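Local coordinates for protein alkaline phosphatase (Antarctic bacterium, PDB 2W5W) that probably catalyses the hydrolysis of phosphate monoesters under alkaline conditions, with the help of bound zinc and magnesium ions, at residues I41-G46 / S300-G305; A129-T134 / M252-Q257. The protein carries 1 engineered substitution. All coordinates share one frame; numbering follows the deposited sequence.

Interaction 1: residues I41-G46 / S300-G305. With ZN (zinc ion), chain G; ZN (zinc ion), chain H.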
loop_
_atom_site.group_PDB
_atom_site.type_symbol
_atom_site.label_atom_id
_atom_site.label_comp_id
_atom_site.label_asym_id
_atom_site.label_seq_id
_atom_site.Cartn_x
_atom_site.Cartn_y
_atom_site.Cartn_z
ATOM N N ILE B 41 -7.487 3.042 -14.059
ATOM C CA ILE B 41 -6.387 2.112 -13.903
ATOM C C ILE B 41 -5.065 2.799 -14.216
ATOM O O ILE B 41 -4.855 3.314 -15.316
ATOM C CB ILE B 41 -6.547 0.908 -14.855
ATOM C CG1 ILE B 41 -7.865 0.177 -14.575
ATOM C CG2 ILE B 41 -5.356 -0.022 -14.734
ATOM C CD1 ILE B 41 -8.101 -1.011 -15.513
ATOM N N SER B 42 -4.166 2.784 -13.239
ATOM C CA SER B 42 -2.819 3.283 -13.431
ATOM C C SER B 42 -1.926 2.089 -13.725
ATOM O O SER B 42 -1.588 1.326 -12.818
ATOM C CB SER B 42 -2.338 3.994 -12.166
ATOM O OG SER B 42 -2.655 3.251 -10.983
ATOM N N ASP B 43 -1.533 1.931 -14.983
ATOM C CA ASP B 43 -0.757 0.756 -15.371
ATOM C C ASP B 43 0.637 0.836 -14.746
ATOM O O ASP B 43 1.377 1.783 -14.989
ATOM C CB ASP B 43 -0.668 0.625 -16.903
ATOM C CG ASP B 43 -0.304 -0.787 -17.333
ATOM O OD1 ASP B 43 0.698 -1.317 -16.820
ATOM O OD2 ASP B 43 -1.029 -1.377 -18.149
ATOM N N GLY B 44 0.984 -0.152 -13.927
ATOM C CA GLY B 44 2.335 -0.236 -13.396
ATOM C C GLY B 44 2.586 0.581 -12.141
ATOM O O GLY B 44 3.733 0.697 -11.686
ATOM N N ALA B 45 1.532 1.123 -11.541
ATOM C CA ALA B 45 1.728 1.923 -10.327
ATOM C C ALA B 45 1.523 1.152 -9.022
ATOM O O ALA B 45 0.384 0.861 -8.620
ATOM C CB ALA B 45 0.842 3.174 -10.340
ATOM N N GLY B 46 2.621 0.842 -8.347
ATOM C CA GLY B 46 2.518 0.336 -6.989
ATOM C C GLY B 46 2.384 1.483 -5.998
ATOM O O GLY B 46 2.326 2.653 -6.376
ATOM N N SER B 300 -4.397 -0.362 -9.852
ATOM C CA SER B 300 -3.391 -0.616 -10.879
ATOM C C SER B 300 -3.434 -2.106 -11.174
ATOM O O SER B 300 -3.972 -2.872 -10.383
ATOM C CB SER B 300 -1.974 -0.273 -10.388
ATOM O OG SER B 300 -1.924 0.981 -9.718
ATOM N N ASP B 301 -2.811 -2.518 -12.270
ATOM C CA ASP B 301 -2.778 -3.930 -12.650
ATOM C C ASP B 301 -1.610 -4.674 -11.987
ATOM O O ASP B 301 -1.685 -5.880 -11.757
ATOM C CB ASP B 301 -2.783 -4.097 -14.189
ATOM C CG ASP B 301 -1.644 -3.346 -14.887
ATOM O OD1 ASP B 301 -1.048 -2.443 -14.260
ATOM O OD2 ASP B 301 -1.333 -3.670 -16.079
ATOM N N HIS B 302 -0.553 -3.941 -11.664
ATOM C CA HIS B 302 0.662 -4.468 -11.031
ATOM C C HIS B 302 1.625 -3.289 -10.858
ATOM O O HIS B 302 1.332 -2.172 -11.296
ATOM C CB HIS B 302 1.338 -5.498 -11.944
ATOM C CG HIS B 302 1.641 -4.943 -13.304
ATOM N ND1 HIS B 302 2.755 -4.175 -13.557
ATOM C CD2 HIS B 302 0.917 -4.962 -14.448
ATOM C CE1 HIS B 302 2.724 -3.769 -14.817
ATOM N NE2 HIS B 302 1.616 -4.222 -15.371
ATOM N N GLU B 303 2.767 -3.545 -10.218
ATOM C CA GLU B 303 3.845 -2.568 -10.108
ATOM C C GLU B 303 4.914 -2.816 -11.169
ATOM O O GLU B 303 5.092 -3.946 -11.641
ATOM C CB GLU B 303 4.505 -2.646 -8.708
ATOM C CG GLU B 303 5.467 -1.497 -8.366
ATOM C CD GLU B 303 6.943 -1.711 -8.773
ATOM O OE1 GLU B 303 7.348 -2.831 -9.184
ATOM O OE2 GLU B 303 7.712 -0.726 -8.660
ATOM N N THR B 304 5.642 -1.773 -11.551
ATOM C CA THR B 304 6.820 -2.035 -12.387
ATOM C C THR B 304 8.050 -1.206 -12.086
ATOM O O THR B 304 7.972 -0.020 -11.746
ATOM C CB THR B 304 6.513 -2.161 -13.914
ATOM O OG1 THR B 304 7.396 -1.340 -14.693
ATOM C CG2 THR B 304 5.125 -1.808 -14.207
ATOM N N GLY B 305 9.193 -1.877 -12.157
ATOM C CA GLY B 305 10.477 -1.218 -12.010
ATOM C C GLY B 305 11.079 -1.274 -10.610
ATOM O O GLY B 305 12.261 -1.023 -10.451
HETATM ZN ZN ZN G . 0.477 -3.316 -16.834
HETATM ZN ZN ZN H . -1.875 -0.711 -19.899
HETATM O O HOH W 1 -0.171 0.381 -20.306
HETATM O O HOH W 2 -2.584 -0.323 -21.938
HETATM O O HOH W 3 -0.904 -2.316 -21.007
#

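Interaction 2: residues A129-T134 / M252-Q257. With ZN (zinc ion), chain H.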
loop_
_atom_site.group_PDB
_atom_site.type_symbol
_atom_site.label_atom_id
_atom_site.label_comp_id
_atom_site.label_asym_id
_atom_site.label_seq_id
_atom_site.Cartn_x
_atom_site.Cartn_y
_atom_site.Cartn_z
ATOM N N ALA B 129 -7.667 5.735 -22.989
ATOM C CA ALA B 129 -6.303 5.305 -22.676
ATOM C C ALA B 129 -5.279 6.267 -23.266
ATOM O O ALA B 129 -5.559 6.929 -24.263
ATOM C CB ALA B 129 -6.052 3.889 -23.210
ATOM N N THR B 130 -4.087 6.326 -22.669
ATOM C CA THR B 130 -3.009 7.145 -23.244
ATOM C C THR B 130 -2.074 6.303 -24.110
ATOM O O THR B 130 -1.184 6.823 -24.789
ATOM C CB THR B 130 -2.222 7.899 -22.178
ATOM O OG1 THR B 130 -1.567 6.954 -21.322
ATOM C CG2 THR B 130 -3.167 8.777 -21.347
ATOM N N SER B 131 -2.292 4.993 -24.095
ATOM C CA SER B 131 -1.656 4.098 -25.063
ATOM C C SER B 131 -2.500 4.030 -26.332
ATOM O O SER B 131 -3.500 4.728 -26.478
ATOM C CB SER B 131 -1.572 2.685 -24.474
ATOM O OG SER B 131 -2.881 2.192 -24.215
ATOM N N SER B 132 -2.106 3.167 -27.257
ATOM C CA SER B 132 -3.021 2.796 -28.333
ATOM C C SER B 132 -4.287 2.235 -27.691
ATOM O O SER B 132 -4.226 1.581 -26.655
ATOM C CB SER B 132 -2.383 1.738 -29.218
ATOM O OG SER B 132 -3.342 1.181 -30.105
ATOM N N ILE B 133 -5.439 2.459 -28.308
ATOM C CA ILE B 133 -6.664 1.879 -27.778
ATOM C C ILE B 133 -6.667 0.345 -27.902
ATOM O O ILE B 133 -7.515 -0.328 -27.317
ATOM C CB ILE B 133 -7.914 2.491 -28.451
ATOM C CG1 ILE B 133 -9.143 2.317 -27.553
ATOM C CG2 ILE B 133 -8.133 1.892 -29.816
ATOM C CD1 ILE B 133 -9.129 3.225 -26.319
ATOM N N THR B 134 -5.706 -0.202 -28.641
ATOM C CA THR B 134 -5.606 -1.652 -28.829
ATOM C C THR B 134 -4.630 -2.290 -27.845
ATOM O O THR B 134 -4.454 -3.518 -27.862
ATOM C CB THR B 134 -5.106 -2.013 -30.236
ATOM O OG1 THR B 134 -3.784 -1.481 -30.421
ATOM C CG2 THR B 134 -6.041 -1.461 -31.300
ATOM N N MET B 252 -13.923 3.022 -18.216
ATOM C CA MET B 252 -12.584 2.642 -17.759
ATOM C C MET B 252 -11.643 3.634 -18.412
ATOM O O MET B 252 -11.625 3.765 -19.628
ATOM C CB MET B 252 -12.227 1.207 -18.169
ATOM C CG MET B 252 -10.903 0.682 -17.577
ATOM S SD MET B 252 -9.389 1.435 -18.213
ATOM C CE MET B 252 -9.255 0.630 -19.828
ATOM N N SER B 253 -10.883 4.356 -17.595
ATOM C CA SER B 253 -9.904 5.293 -18.108
ATOM C C SER B 253 -8.527 4.896 -17.562
ATOM O O SER B 253 -8.374 4.638 -16.366
ATOM C CB SER B 253 -10.289 6.732 -17.725
ATOM O OG SER B 253 -9.244 7.637 -18.016
ATOM N N GLU B 254 -7.537 4.824 -18.447
ATOM C CA GLU B 254 -6.220 4.315 -18.074
ATOM C C GLU B 254 -5.081 5.328 -18.200
ATOM O O GLU B 254 -4.902 5.945 -19.255
ATOM C CB GLU B 254 -5.861 3.084 -18.925
ATOM C CG GLU B 254 -4.611 2.357 -18.410
ATOM C CD GLU B 254 -3.911 1.552 -19.483
ATOM O OE1 GLU B 254 -4.239 1.728 -20.675
ATOM O OE2 GLU B 254 -3.015 0.746 -19.141
ATOM N N GLY B 255 -4.298 5.459 -17.128
ATOM C CA GLY B 255 -3.017 6.144 -17.177
ATOM C C GLY B 255 -1.993 5.117 -17.633
ATOM O O GLY B 255 -1.318 4.462 -16.819
ATOM N N SER B 256 -1.894 4.963 -18.953
ATOM C CA SER B 256 -1.206 3.832 -19.562
ATOM C C SER B 256 0.313 3.881 -19.458
ATOM O O SER B 256 0.969 2.837 -19.404
ATOM C CB SER B 256 -1.571 3.749 -21.057
ATOM O OG SER B 256 -2.974 3.869 -21.255
ATOM N N GLN B 257 0.881 5.080 -19.479
ATOM C CA GLN B 257 2.326 5.191 -19.666
ATOM C C GLN B 257 3.151 5.206 -18.384
ATOM O O GLN B 257 4.377 5.310 -18.435
ATOM C CB GLN B 257 2.666 6.395 -20.554
ATOM C CG GLN B 257 2.031 6.273 -21.928
ATOM C CD GLN B 257 2.517 7.322 -22.893
ATOM O OE1 GLN B 257 3.683 7.711 -22.870
ATOM N NE2 GLN B 257 1.625 7.786 -23.755
HETATM ZN ZN ZN H . -1.875 -0.711 -19.899
HETATM O O HOH W 4 -0.162 7.849 -18.986
HETATM O O HOH W 2 -2.584 -0.323 -21.938
HETATM O O HOH W 1 -0.171 0.381 -20.306
HETATM O O HOH W 3 -0.904 -2.316 -21.007
#

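Interaction 1: residues I41-G46 / S300-G305
The clustered metal site of the alkaline phosphatase family is built here by Asp-43, Asp-301 and His-302, which meet across a zinc ion where strand 36-42 runs out into a type II turn from Ser-42 to Ala-45. Asp-43 OD1 binds that zinc at 2.0 Å, while its OD2 holds a second zinc, so one carboxylate bridges two metals. The carboxylate of Asp-301 is turned 82° from that of Asp-43; its OD2 also binds the first zinc, and its OD1 takes Gly-44 N nearly end-on at 3.1 Å, which fixes the carboxylate's rotation. His-302 adds NE2, 2.1 Å from the first zinc. Its ND1 points in the ring plane at Glu-303 O, 3.0 Å away, pinning the ring's turn; His-337 stacks on the ring. Gly-44 has a positive phi (85°), at which a CB would press on the carbonyl O of Asp-43. Thr-304 N donates to Gly-44 O from above the carbonyl plane. At the far end of the turn the Ser-300 hydroxyl, set opposite its own carbonyl carbon (chi1 -46°), gives a hydrogen bond to Ala-45 O at 2.6 Å, in plane on a lone pair. Ser-42 OG, hydrogen-bonded to Thr-299 O, lies 2.7 Å from Ser-300 OG. An alanine in place of Ser-300 would probably leave the Ala-45 carbonyl without this donor and the end of the turn less firmly held. Loops at the C-terminal ends of parallel strands presenting Asp and His ligands to paired metals are characteristic of the alkaline phosphatase fold.

Interaction 2: residues A129-T134 / M252-Q257
Ser-256 OG is gripped in the dense part of this contact, where Thr-130 and Ser-131 turn the chain round a corner. Thr-130 N donates to it at 3.0 Å, and Ser-131 N adds a weak bond at 3.1 Å. The hydroxyl donates a hydrogen bond to Glu-254 OE1 at 2.6 Å, approaching from well above the carboxylate plane, while Ala-129 CB packs 3.6 Å from Ser-256 OG. The extended Glu-254 chain, its CG opposite the backbone N (chi1 -170°), carries OE2 to the zinc, 2.0 Å away. By holding OE1, Ser-256 is a second-shell residue to this ligand. Here parallel strands 124-129 and 249-255 of the central sheet reach their C-terminal ends beside the metals, the latter in an inverse gamma turn at Gly-255. The looser, watery parts lie to either side of the serine. Water 2, a zinc ligand, donates to Glu-254 OE1, and water 4 joins Thr-130 OG1 to Gln-257 N. The Gln-257 side-chain amide donates from NE2 to Thr-130 O at 3.1 Å, from above the carbonyl plane; its OE1 bonds Tyr-269 OH.

From the N terminus, the chain first lays down strand 36-42 and the turn of 41-46, which waits for its partner until 300-305 closes the long loop of interaction 1. Within that loop, the chain runs through strand 124-129 to the corner at 129-134, and interaction 2 closes a shorter loop when 252-257 arrives; the two nest without crossing. Strand 36-42 lies between 249-255 and 294-299 in the central sheet. There Ile-41 N lies 2.9 Å from Ser-253 O, a probable hydrogen bond joining the contacts through the backbone. Asp-43 from interaction 1 and Glu-254 from interaction 2 share one zinc, its shell completed by Thr-137 and three waters.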